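Local coordinates for protein terminal oxygenase component of carbazole (Janthinobacterium sp., PDB 7BUG) that catalyses the angular dioxygenation of carbazole at C-9a and C-1, as the Rieske-type terminal oxygenase of a multicomponent dioxygenase, at residues 296-301 with 328-333; 273-276 with 281-284. All coordinates share one frame; numbering follows the deposited sequence.

In the fold
Both contacts belong to the catalytic domain and illustrate how a Rieske oxygenase sets its mononuclear iron beside a large antiparallel sheet. Contact 2 comes first in sequence and closes before contact 1 opens. Their centres lie about 9 Å apart. Strands 281-288 and 293-303 follow each other in the chain and are neighbours in the same sheet. Contact 2 is made at the loop between strands 269-273 and 281-288, whereas contact 1 reaches from the sheet to segment 328-333, which leads into helix 331-344 and supplies an iron ligand. Hydrogen bonds of Tyr296 with Glu284 and of Gln282 with Asn330 connect the two, so a polar network runs from the sheet to Asn330, the partner of the iron ligand Asp333.

Contact 1: 296-301 with 328-333; sequences YFQTLG and GFNNDD. With FE2 (Fe (II) ion), chain E.
Gln298 on strand 293-303 faces Asn330 of segment 328-333, their CA atoms 9.5 Å apart, so side chains alone bridge the two backbones. Asn330 receives both strand residues that reach across. Tyr296 comes to it with its hydroxyl over the amide face: OH lies 3.0 Å from Asn330 CG, and the ring stands nearly upright on the amide, the planes 88° apart. Asn330 CB meets the edge of the same ring. Tyr296 OH touches the amide face in van der Waals contact and is hydrogen-bonded to Glu284 OE1 on the adjacent strand. Gln298 passes alongside in the opposite direction, its NE2 3.4 Å from Asn330 CB, while that amide nitrogen donates to the backbone carbonyl of Leu326 at the end of helix 307-327. With its CG beside the backbone N (chi1 -75°), Gln298 also lays that carbon over the rim of the Tyr296 ring.

Both ends of the buried Asn330 amide are engaged. OD1 is hydrogen-bonded by Gln282 from the neighbouring strand, and ND2 donates to Asp333 OD2 over 2.8 Å, nearly straight at 167° and within the amide plane. Asp333 holds the iron through both oxygens, unequally: OD1 is 2.0 Å from the metal and OD2 2.5 Å. His183 and His187 are the other protein ligands, giving the two-histidine, one-carboxylate site of Rieske oxygenases, and Phe329 stacks on His187. The chemistry is thus that of a second shell: the strand packs against a neutral amide bonded to the carboxylate oxygen farther from the iron, an arrangement consistent with holding that carboxylate in place.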
# COMPACT_ATOMS: atom_id res chain seq x y z
N TYR A 296 5.80 22.12 6.39
CA TYR A 296 6.07 23.38 5.69
C TYR A 296 5.80 24.47 6.71
O TYR A 296 4.62 24.84 7.02
CB TYR A 296 5.21 23.46 4.42
CG TYR A 296 5.37 24.76 3.68
CD1 TYR A 296 6.58 25.41 3.54
CD2 TYR A 296 4.29 25.31 2.99
CE1 TYR A 296 6.72 26.58 2.82
CE2 TYR A 296 4.43 26.44 2.22
CZ TYR A 296 5.63 27.12 2.15
OH TYR A 296 5.80 28.31 1.45
N PHE A 297 6.88 24.88 7.37
CA PHE A 297 6.82 25.73 8.56
C PHE A 297 7.15 27.15 8.11
O PHE A 297 8.31 27.48 7.85
CB PHE A 297 7.74 25.18 9.66
CG PHE A 297 7.58 25.86 11.00
CD1 PHE A 297 8.23 27.03 11.32
CD2 PHE A 297 6.85 25.25 11.98
CE1 PHE A 297 8.07 27.60 12.57
CE2 PHE A 297 6.67 25.80 13.24
CZ PHE A 297 7.31 26.99 13.53
N GLN A 298 6.09 27.94 7.88
CA GLN A 298 6.22 29.23 7.18
C GLN A 298 6.18 30.35 8.24
O GLN A 298 5.29 30.26 9.15
CB GLN A 298 5.00 29.47 6.29
CG GLN A 298 4.93 28.67 5.01
CD GLN A 298 3.56 28.91 4.38
OE1 GLN A 298 2.53 28.68 5.01
NE2 GLN A 298 3.57 29.47 3.19
N THR A 299 7.09 31.32 8.17
CA THR A 299 7.08 32.49 9.08
C THR A 299 7.32 33.76 8.27
O THR A 299 7.97 33.72 7.25
CB THR A 299 8.12 32.41 10.21
OG1 THR A 299 9.42 32.61 9.66
CG2 THR A 299 8.07 31.10 10.98
N LEU A 300 6.68 34.85 8.72
CA LEU A 300 6.98 36.20 8.24
C LEU A 300 7.49 36.99 9.44
O LEU A 300 6.89 36.89 10.54
CB LEU A 300 5.73 36.88 7.67
CG LEU A 300 5.11 36.18 6.46
CD1 LEU A 300 3.86 36.95 6.01
CD2 LEU A 300 6.09 36.09 5.33
N GLY A 301 8.55 37.71 9.21
CA GLY A 301 9.16 38.55 10.25
C GLY A 301 9.05 40.01 9.90
O GLY A 301 9.29 40.36 8.74
N GLY A 328 -2.20 32.30 -0.49
CA GLY A 328 -2.52 32.67 -1.89
C GLY A 328 -1.32 32.77 -2.82
O GLY A 328 -1.50 32.80 -4.06
N PHE A 329 -0.09 32.84 -2.30
CA PHE A 329 1.10 32.75 -3.16
C PHE A 329 1.72 31.35 -3.03
O PHE A 329 2.00 30.67 -4.06
CB PHE A 329 2.08 33.86 -2.78
CG PHE A 329 3.28 33.99 -3.64
CD1 PHE A 329 3.27 34.77 -4.78
CD2 PHE A 329 4.46 33.35 -3.29
CE1 PHE A 329 4.43 34.95 -5.52
CE2 PHE A 329 5.59 33.48 -4.08
CZ PHE A 329 5.58 34.28 -5.19
N ASN A 330 1.93 30.90 -1.79
CA ASN A 330 2.71 29.63 -1.60
C ASN A 330 1.89 28.37 -1.84
O ASN A 330 2.50 27.30 -1.97
CB ASN A 330 3.41 29.54 -0.24
CG ASN A 330 4.54 30.53 -0.13
OD1 ASN A 330 4.54 31.32 0.81
ND2 ASN A 330 5.50 30.53 -1.05
N ASN A 331 0.55 28.45 -1.91
CA ASN A 331 -0.24 27.24 -2.24
C ASN A 331 0.24 26.64 -3.57
O ASN A 331 0.24 25.41 -3.66
CB ASN A 331 -1.74 27.54 -2.29
CG ASN A 331 -2.40 27.47 -0.94
OD1 ASN A 331 -1.81 27.10 0.09
ND2 ASN A 331 -3.68 27.84 -0.93
N ASP A 332 0.69 27.44 -4.54
CA ASP A 332 1.18 26.89 -5.83
C ASP A 332 2.49 26.12 -5.61
O ASP A 332 2.74 25.18 -6.30
CB ASP A 332 1.31 27.94 -6.92
CG ASP A 332 -0.05 28.43 -7.44
OD1 ASP A 332 -1.00 27.59 -7.56
OD2 ASP A 332 -0.17 29.63 -7.63
N ASP A 333 3.30 26.51 -4.62
CA ASP A 333 4.53 25.74 -4.30
C ASP A 333 4.14 24.34 -3.82
O ASP A 333 4.93 23.40 -4.07
CB ASP A 333 5.33 26.46 -3.22
CG ASP A 333 5.99 27.71 -3.76
OD1 ASP A 333 6.61 27.66 -4.85
OD2 ASP A 333 5.82 28.72 -3.15
FE FE2 E . 7.50 29.48 -4.81
O HOH W 1 8.22 30.85 -3.86
O HOH W 2 8.92 28.59 -3.39

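Contact 2: 273-276 with 281-284; sequences NPFP and MQFE
Phe275 and Gln282 lie side by side and point the same way, with the amide oxygen at the edge of the ring. Gln282 OE1 is 3.2 Å from Phe275 CD2, near the ring plane, so a polarised aromatic C-H probably faces the oxygen; ring and amide are turned 56° apart. At the backbone, Phe275 O approaches Met281 C to 3.3 Å without forming a hydrogen bond across the loop. Met281 reaches in the other direction: with CG between its backbone N and carbonyl carbon (chi1 50°) and a bend further out, its methyl CE makes van der Waals contact with Asn273 OD1 at 3.5 Å.

The Gln282 amide is fixed from its nitrogen side. NE2 donates to Glu284 OE1 over 2.9 Å, a bent bond of 137° arriving from above the carboxylate plane, and also to Asn330 OD1. Cis peptides before Pro274 and Pro276 shape the loop carrying Phe275, whose ring meets Phe329; its side chain lies about 4 Å from a bound diethylene glycol and about 8 Å from the iron.

Farther out, Pro276 rests on Trp321 and Ala325 of helix 307-327. The loop joins a beta-hairpin of the large antiparallel sheet, where strand 281-288 runs between strands 269-273 and 293-303, paired through Gln282 with Val272 and Met281 with Gly301.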
# COMPACT_ATOMS: atom_id res chain seq x y z
N ASN A 273 14.11 38.19 1.45
CA ASN A 273 14.13 39.55 2.03
C ASN A 273 14.19 40.58 0.91
O ASN A 273 15.13 40.55 0.12
CB ASN A 273 15.38 39.76 2.87
CG ASN A 273 15.35 41.09 3.58
OD1 ASN A 273 14.28 41.62 3.88
ND2 ASN A 273 16.51 41.62 3.86
N PRO A 274 13.23 41.53 0.84
CA PRO A 274 12.01 41.51 1.63
C PRO A 274 10.93 40.67 0.92
O PRO A 274 11.00 40.44 -0.26
CB PRO A 274 11.65 43.01 1.69
CG PRO A 274 12.12 43.57 0.39
CD PRO A 274 13.31 42.72 -0.02
N PHE A 275 9.94 40.22 1.67
CA PHE A 275 8.79 39.45 1.13
C PHE A 275 7.80 39.21 2.24
O PHE A 275 8.25 39.01 3.36
CB PHE A 275 9.24 38.09 0.61
CG PHE A 275 8.28 37.54 -0.42
CD1 PHE A 275 8.35 37.97 -1.73
CD2 PHE A 275 7.30 36.64 -0.04
CE1 PHE A 275 7.43 37.51 -2.65
CE2 PHE A 275 6.38 36.18 -0.98
CZ PHE A 275 6.45 36.64 -2.27
N PRO A 276 6.46 39.24 2.03
CA PRO A 276 5.81 39.53 0.73
C PRO A 276 5.55 41.03 0.47
O PRO A 276 4.89 41.40 -0.52
CB PRO A 276 4.49 38.78 0.93
CG PRO A 276 4.18 39.06 2.38
CD PRO A 276 5.51 38.79 3.04
N MET A 281 10.08 40.12 5.99
CA MET A 281 10.85 39.05 5.34
C MET A 281 10.20 37.70 5.62
O MET A 281 9.38 37.60 6.51
CB MET A 281 12.32 39.04 5.76
CG MET A 281 12.56 39.10 7.20
SD MET A 281 14.34 39.52 7.51
CE MET A 281 14.33 41.31 7.36
N GLN A 282 10.48 36.74 4.74
CA GLN A 282 9.89 35.41 4.89
C GLN A 282 10.98 34.40 5.27
O GLN A 282 12.00 34.37 4.60
CB GLN A 282 9.11 35.05 3.63
CG GLN A 282 8.43 33.70 3.70
CD GLN A 282 7.24 33.53 2.77
OE1 GLN A 282 6.67 34.52 2.31
NE2 GLN A 282 6.86 32.28 2.50
N PHE A 283 10.72 33.61 6.30
CA PHE A 283 11.62 32.49 6.64
C PHE A 283 10.77 31.23 6.64
O PHE A 283 9.75 31.17 7.33
CB PHE A 283 12.26 32.68 8.02
CG PHE A 283 12.84 34.03 8.38
CD1 PHE A 283 12.05 35.01 8.98
CD2 PHE A 283 14.18 34.32 8.16
CE1 PHE A 283 12.60 36.23 9.38
CE2 PHE A 283 14.73 35.53 8.58
CZ PHE A 283 13.94 36.46 9.22
N GLU A 284 11.15 30.22 5.85
CA GLU A 284 10.32 29.02 5.80
C GLU A 284 11.23 27.78 5.85
O GLU A 284 12.23 27.68 5.14
CB GLU A 284 9.35 29.04 4.60
CG GLU A 284 10.02 29.11 3.28
CD GLU A 284 9.00 29.05 2.13
OE1 GLU A 284 7.89 29.62 2.33
OE2 GLU A 284 9.26 28.38 1.13